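Long-range contact in iron-regulated outer membrane protein (Neisseria meningitidis, PDB 4B7O), which probably takes up iron, as a TonB-dependent transporter of the outer membrane: residues 326-340 / 354-368. Sequence-based numbering, arbitrary orientation.
Sequences LDANAYVLEKKRYSA and PNHTRITTRGMNFNF
Leu-326 sets its CD1 methyl over one face of the Phe-368 ring, 3.7 Å from the centroid, a CH-pi contact between apolar side chains on the outer face, which probably meets lipid. On the other face of the sheet, Asp-327 OD1 accepts from Asn-367 ND2 at 2.7 Å; the same ND2 also reaches Asp-327 O, which the backbone N of Asn-367 approaches from the opposite side of the carbonyl plane. Asn-367 OD1 bonds the Tyr-448 hydroxyl, holding the amide at both ends. Asn-329 repeats the pairing with Asn-365: the amides are nearly coplanar, and Asn-365 ND2 meets a lone pair of Asn-329 OD1 at 2.6 Å. Amides suit this interior side, where Asn-329 ND2 goes on to Asn-123 O. With CG between the backbone N and carbonyl carbon (chi1 67°), Tyr-331 lays its ring against side-chain-free Gly-363, whose CA sits 3.9 Å from the ring centroid. Thr-361 CG2 touches the ring edge. A water joins Leu-333 O to Thr-361 OG1. On the outward side, the Glu-334 carboxylate serves two partners: OE1 accepts from Thr-360 OG1 at 2.5 Å and makes a long salt bridge, 3.9 Å, to Arg-358 NE. Further on, Tyr-338 CD1 lies over the His-356 ring, the planes oblique at 52°; Gln-392 OE1 bonds His-356 ND1, steadying the imidazole. Paired backbone bonds from Asp-327 to Ser-339 make this a long antiparallel beta hairpin, the repeating element of the TonB-dependent transporter beta-barrel, here closed around its plug.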
loop_
_atom_site.group_PDB
_atom_site.type_symbol
_atom_site.label_atom_id
_atom_site.label_comp_id
_atom_site.label_asym_id
_atom_site.label_seq_id
_atom_site.Cartn_x
_atom_site.Cartn_y
_atom_site.Cartn_z
ATOM N N LEU A 326 5.009 3.297 26.066
ATOM C CA LEU A 326 5.060 4.402 25.123
ATOM C C LEU A 326 5.784 3.860 23.915
ATOM O O LEU A 326 6.838 3.208 24.032
ATOM C CB LEU A 326 5.798 5.632 25.727
ATOM C CG LEU A 326 6.132 6.872 24.844
ATOM C CD1 LEU A 326 4.950 7.464 24.060
ATOM C CD2 LEU A 326 6.829 7.984 25.631
ATOM N N ASP A 327 5.195 4.054 22.753
ATOM C CA ASP A 327 5.980 3.902 21.557
ATOM C C ASP A 327 5.919 5.224 20.741
ATOM O O ASP A 327 4.828 5.786 20.521
ATOM C CB ASP A 327 5.594 2.631 20.792
ATOM C CG ASP A 327 4.675 2.902 19.589
ATOM O OD1 ASP A 327 3.832 3.833 19.645
ATOM O OD2 ASP A 327 4.770 2.163 18.577
ATOM N N ALA A 328 7.082 5.738 20.337
ATOM C CA ALA A 328 7.109 6.941 19.489
ATOM C C ALA A 328 7.955 6.702 18.293
ATOM O O ALA A 328 8.934 5.987 18.342
ATOM C CB ALA A 328 7.712 8.081 20.249
ATOM N N ASN A 329 7.616 7.334 17.208
ATOM C CA ASN A 329 8.585 7.399 16.157
ATOM C C ASN A 329 8.731 8.787 15.528
ATOM O O ASN A 329 7.837 9.667 15.681
ATOM C CB ASN A 329 8.341 6.300 15.136
ATOM C CG ASN A 329 7.179 6.585 14.234
ATOM O OD1 ASN A 329 6.108 7.065 14.677
ATOM N ND2 ASN A 329 7.372 6.299 12.919
ATOM N N ALA A 330 9.865 8.995 14.856
ATOM C CA ALA A 330 10.001 10.213 14.083
ATOM C C ALA A 330 10.681 9.886 12.778
ATOM O O ALA A 330 11.684 9.161 12.745
ATOM C CB ALA A 330 10.852 11.213 14.849
ATOM N N TYR A 331 10.178 10.444 11.697
ATOM C CA TYR A 331 10.732 10.075 10.476
ATOM C C TYR A 331 10.734 11.187 9.430
ATOM O O TYR A 331 10.019 12.185 9.539
ATOM C CB TYR A 331 9.936 8.860 9.964
ATOM C CG TYR A 331 8.536 9.205 9.617
ATOM C CD1 TYR A 331 8.217 9.668 8.380
ATOM C CD2 TYR A 331 7.527 9.121 10.588
ATOM C CE1 TYR A 331 6.908 10.014 8.086
ATOM C CE2 TYR A 331 6.232 9.450 10.308
ATOM C CZ TYR A 331 5.930 9.889 9.064
ATOM O OH TYR A 331 4.637 10.198 8.789
ATOM N N VAL A 332 11.461 10.905 8.352
ATOM C CA VAL A 332 11.519 11.745 7.130
ATOM C C VAL A 332 11.421 10.839 5.947
ATOM O O VAL A 332 12.216 9.950 5.754
ATOM C CB VAL A 332 12.897 12.445 7.040
ATOM C CG1 VAL A 332 12.928 13.404 5.881
ATOM C CG2 VAL A 332 13.231 13.141 8.369
ATOM N N LEU A 333 10.439 11.040 5.142
ATOM C CA LEU A 333 10.194 10.139 4.083
ATOM C C LEU A 333 10.350 10.946 2.803
ATOM O O LEU A 333 9.704 11.982 2.632
ATOM C CB LEU A 333 8.755 9.696 4.208
ATOM C CG LEU A 333 8.440 8.259 3.865
ATOM C CD1 LEU A 333 6.955 7.990 4.081
ATOM C CD2 LEU A 333 8.826 7.910 2.435
ATOM N N GLU A 334 11.218 10.489 1.907
ATOM C CA GLU A 334 11.416 11.184 0.652
ATOM C C GLU A 334 11.026 10.286 -0.496
ATOM O O GLU A 334 11.480 9.166 -0.580
ATOM C CB GLU A 334 12.871 11.660 0.458
ATOM C CG GLU A 334 13.435 12.481 1.623
ATOM C CD GLU A 334 13.475 14.025 1.438
ATOM O OE1 GLU A 334 12.765 14.592 0.550
ATOM O OE2 GLU A 334 14.226 14.677 2.226
ATOM N N LYS A 335 10.193 10.811 -1.371
ATOM C CA LYS A 335 9.802 10.202 -2.603
ATOM C C LYS A 335 10.466 11.143 -3.654
ATOM O O LYS A 335 10.263 12.357 -3.563
ATOM C CB LYS A 335 8.256 10.209 -2.696
ATOM C CG LYS A 335 7.592 9.327 -3.762
ATOM C CD LYS A 335 7.019 7.976 -3.203
ATOM C CE LYS A 335 5.468 7.752 -3.327
ATOM N NZ LYS A 335 4.739 7.627 -4.665
ATOM N N LYS A 336 11.251 10.587 -4.604
ATOM C CA LYS A 336 11.959 11.318 -5.697
ATOM C C LYS A 336 11.688 10.702 -7.044
ATOM O O LYS A 336 11.728 9.479 -7.195
ATOM C CB LYS A 336 13.479 11.309 -5.541
ATOM C CG LYS A 336 13.985 11.823 -4.192
ATOM C CD LYS A 336 15.516 11.737 -4.070
ATOM C CE LYS A 336 15.988 11.602 -2.614
ATOM N NZ LYS A 336 17.485 11.592 -2.572
ATOM N N ARG A 337 11.399 11.542 -8.026
ATOM C CA ARG A 337 11.330 11.091 -9.397
ATOM C C ARG A 337 12.363 11.866 -10.153
ATOM O O ARG A 337 12.401 13.107 -10.113
ATOM C CB ARG A 337 9.971 11.379 -10.048
ATOM C CG ARG A 337 9.919 11.043 -11.533
ATOM C CD ARG A 337 8.597 11.505 -12.052
ATOM N NE ARG A 337 8.368 11.354 -13.496
ATOM C CZ ARG A 337 8.907 12.124 -14.452
ATOM N NH1 ARG A 337 9.767 13.132 -14.171
ATOM N NH2 ARG A 337 8.595 11.852 -15.713
ATOM N N TYR A 338 13.165 11.135 -10.896
ATOM C CA TYR A 338 14.184 11.752 -11.705
ATOM C C TYR A 338 13.971 11.258 -13.108
ATOM O O TYR A 338 14.039 10.038 -13.375
ATOM C CB TYR A 338 15.584 11.361 -11.211
ATOM C CG TYR A 338 16.644 11.618 -12.259
ATOM C CD1 TYR A 338 17.062 12.923 -12.548
ATOM C CD2 TYR A 338 17.214 10.562 -12.985
ATOM C CE1 TYR A 338 18.015 13.169 -13.525
ATOM C CE2 TYR A 338 18.170 10.794 -13.959
ATOM C CZ TYR A 338 18.578 12.097 -14.220
ATOM O OH TYR A 338 19.533 12.344 -15.172
ATOM N N SER A 339 13.696 12.197 -14.008
ATOM C CA SER A 339 13.762 11.886 -15.431
ATOM C C SER A 339 15.063 12.412 -16.031
ATOM O O SER A 339 15.525 13.513 -15.672
ATOM C CB SER A 339 12.621 12.524 -16.150
ATOM O OG SER A 339 12.518 11.942 -17.399
ATOM N N ALA A 340 15.662 11.607 -16.917
ATOM C CA ALA A 340 16.814 12.023 -17.725
ATOM C C ALA A 340 16.391 13.125 -18.704
ATOM O O ALA A 340 17.115 14.102 -18.866
ATOM C CB ALA A 340 17.411 10.827 -18.466
ATOM N N PRO A 354 17.329 16.758 -17.619
ATOM C CA PRO A 354 16.978 16.245 -16.301
ATOM C C PRO A 354 15.798 16.988 -15.641
ATOM O O PRO A 354 15.734 18.226 -15.699
ATOM C CB PRO A 354 18.280 16.394 -15.488
ATOM C CG PRO A 354 19.379 16.420 -16.486
ATOM C CD PRO A 354 18.784 16.995 -17.755
ATOM N N ASN A 355 14.867 16.225 -15.059
ATOM C CA ASN A 355 13.771 16.783 -14.263
ATOM C C ASN A 355 13.680 16.071 -12.917
ATOM O O ASN A 355 13.572 14.868 -12.908
ATOM C CB ASN A 355 12.442 16.662 -15.018
ATOM C CG ASN A 355 11.361 17.501 -14.390
ATOM O OD1 ASN A 355 11.679 18.389 -13.598
ATOM N ND2 ASN A 355 10.081 17.247 -14.736
ATOM N N HIS A 356 13.747 16.806 -11.812
ATOM C CA HIS A 356 13.751 16.256 -10.459
ATOM C C HIS A 356 12.500 16.692 -9.805
ATOM O O HIS A 356 12.164 17.875 -9.822
ATOM C CB HIS A 356 14.909 16.784 -9.613
ATOM C CG HIS A 356 16.245 16.287 -10.057
ATOM N ND1 HIS A 356 16.834 16.705 -11.223
ATOM C CD2 HIS A 356 17.115 15.343 -9.486
ATOM C CE1 HIS A 356 18.024 16.069 -11.374
ATOM N NE2 HIS A 356 18.189 15.226 -10.325
ATOM N N THR A 357 11.781 15.730 -9.227
ATOM C CA THR A 357 10.575 16.013 -8.464
ATOM C C THR A 357 10.678 15.306 -7.118
ATOM O O THR A 357 11.058 14.104 -7.040
ATOM C CB THR A 357 9.303 15.602 -9.217
ATOM O OG1 THR A 357 9.504 15.760 -10.630
ATOM C CG2 THR A 357 8.102 16.477 -8.762
ATOM N N ARG A 358 10.336 16.050 -6.067
ATOM C CA ARG A 358 10.517 15.560 -4.732
ATOM C C ARG A 358 9.271 15.716 -3.885
ATOM O O ARG A 358 8.549 16.701 -4.031
ATOM C CB ARG A 358 11.689 16.305 -4.065
ATOM C CG ARG A 358 12.719 15.362 -3.479
ATOM C CD ARG A 358 14.106 15.973 -3.346
ATOM N NE ARG A 358 14.125 16.975 -2.287
ATOM C CZ ARG A 358 14.452 18.250 -2.492
ATOM N NH1 ARG A 358 14.784 18.644 -3.715
ATOM N NH2 ARG A 358 14.452 19.134 -1.496
ATOM N N ILE A 359 9.037 14.770 -2.975
ATOM C CA ILE A 359 7.985 14.903 -1.974
ATOM C C ILE A 359 8.584 14.548 -0.644
ATOM O O ILE A 359 9.247 13.540 -0.511
ATOM C CB ILE A 359 6.837 13.946 -2.208
ATOM C CG1 ILE A 359 6.313 14.035 -3.623
ATOM C CG2 ILE A 359 5.697 14.297 -1.262
ATOM C CD1 ILE A 359 5.257 12.989 -3.866
ATOM N N THR A 360 8.373 15.363 0.355
ATOM C CA THR A 360 9.128 15.214 1.573
ATOM C C THR A 360 8.073 15.084 2.633
ATOM O O THR A 360 7.164 15.886 2.685
ATOM C CB THR A 360 10.075 16.462 1.877
ATOM O OG1 THR A 360 11.165 16.535 0.952
ATOM C CG2 THR A 360 10.708 16.354 3.216
ATOM N N THR A 361 8.186 14.088 3.483
ATOM C CA THR A 361 7.209 13.907 4.491
ATOM C C THR A 361 7.911 13.829 5.768
ATOM O O THR A 361 8.847 13.033 5.885
ATOM C CB THR A 361 6.433 12.600 4.243
ATOM O OG1 THR A 361 5.710 12.762 3.023
ATOM C CG2 THR A 361 5.417 12.312 5.383
ATOM N N ARG A 362 7.471 14.632 6.740
ATOM C CA ARG A 362 7.993 14.422 8.115
ATOM C C ARG A 362 6.862 14.152 9.073
ATOM O O ARG A 362 5.765 14.716 8.940
ATOM C CB ARG A 362 8.759 15.622 8.662
ATOM C CG ARG A 362 9.768 16.171 7.691
ATOM C CD ARG A 362 9.776 17.687 7.733
ATOM N NE ARG A 362 11.147 18.123 7.628
ATOM C CZ ARG A 362 11.914 18.371 8.682
ATOM N NH1 ARG A 362 11.409 18.249 9.916
ATOM N NH2 ARG A 362 13.178 18.762 8.496
ATOM N N GLY A 363 7.134 13.296 10.037
ATOM C CA GLY A 363 6.092 12.873 10.937
ATOM C C GLY A 363 6.679 12.416 12.212
ATOM O O GLY A 363 7.855 12.037 12.263
ATOM N N MET A 364 5.874 12.520 13.249
ATOM C CA MET A 364 6.172 11.917 14.536
ATOM C C MET A 364 4.920 11.370 15.149
ATOM O O MET A 364 3.839 11.883 14.920
ATOM C CB MET A 364 6.854 12.884 15.485
ATOM C CG MET A 364 6.547 14.317 15.170
ATOM S SD MET A 364 7.321 15.404 16.380
ATOM C CE MET A 364 6.173 16.794 16.384
ATOM N N ASN A 365 5.093 10.319 15.925
ATOM C CA ASN A 365 3.982 9.685 16.615
ATOM C C ASN A 365 4.346 9.413 18.025
ATOM O O ASN A 365 5.417 8.853 18.299
ATOM C CB ASN A 365 3.645 8.365 15.960
ATOM C CG ASN A 365 3.219 8.556 14.536
ATOM O OD1 ASN A 365 2.282 9.286 14.286
ATOM N ND2 ASN A 365 3.956 7.953 13.587
ATOM N N PHE A 366 3.470 9.827 18.928
ATOM C CA PHE A 366 3.649 9.413 20.320
ATOM C C PHE A 366 2.396 8.680 20.789
ATOM O O PHE A 366 1.306 9.241 20.797
ATOM C CB PHE A 366 3.908 10.604 21.214
ATOM C CG PHE A 366 5.127 11.412 20.832
ATOM C CD1 PHE A 366 5.054 12.389 19.822
ATOM C CD2 PHE A 366 6.341 11.226 21.497
ATOM C CE1 PHE A 366 6.166 13.145 19.460
ATOM C CE2 PHE A 366 7.455 11.998 21.148
ATOM C CZ PHE A 366 7.368 12.949 20.127
ATOM N N ASN A 367 2.564 7.422 21.151
ATOM C CA ASN A 367 1.452 6.621 21.629
ATOM C C ASN A 367 1.712 6.177 23.063
ATOM O O ASN A 367 2.675 5.458 23.317
ATOM C CB ASN A 367 1.257 5.435 20.674
ATOM C CG ASN A 367 1.211 5.883 19.192
ATOM O OD1 ASN A 367 0.166 6.354 18.675
ATOM N ND2 ASN A 367 2.364 5.776 18.505
ATOM N N PHE A 368 0.865 6.640 23.995
ATOM C CA PHE A 368 0.913 6.241 25.417
ATOM C C PHE A 368 -0.172 5.248 25.867
ATOM O O PHE A 368 -1.356 5.385 25.489
ATOM C CB PHE A 368 0.710 7.461 26.297
ATOM C CG PHE A 368 1.682 8.557 26.063
ATOM C CD1 PHE A 368 2.895 8.592 26.772
ATOM C CD2 PHE A 368 1.380 9.596 25.162
ATOM C CE1 PHE A 368 3.789 9.646 26.584
ATOM C CE2 PHE A 368 2.279 10.653 24.963
ATOM C CZ PHE A 368 3.480 10.674 25.686
HETATM O O HOH W 1 7.377 11.497 1.032
#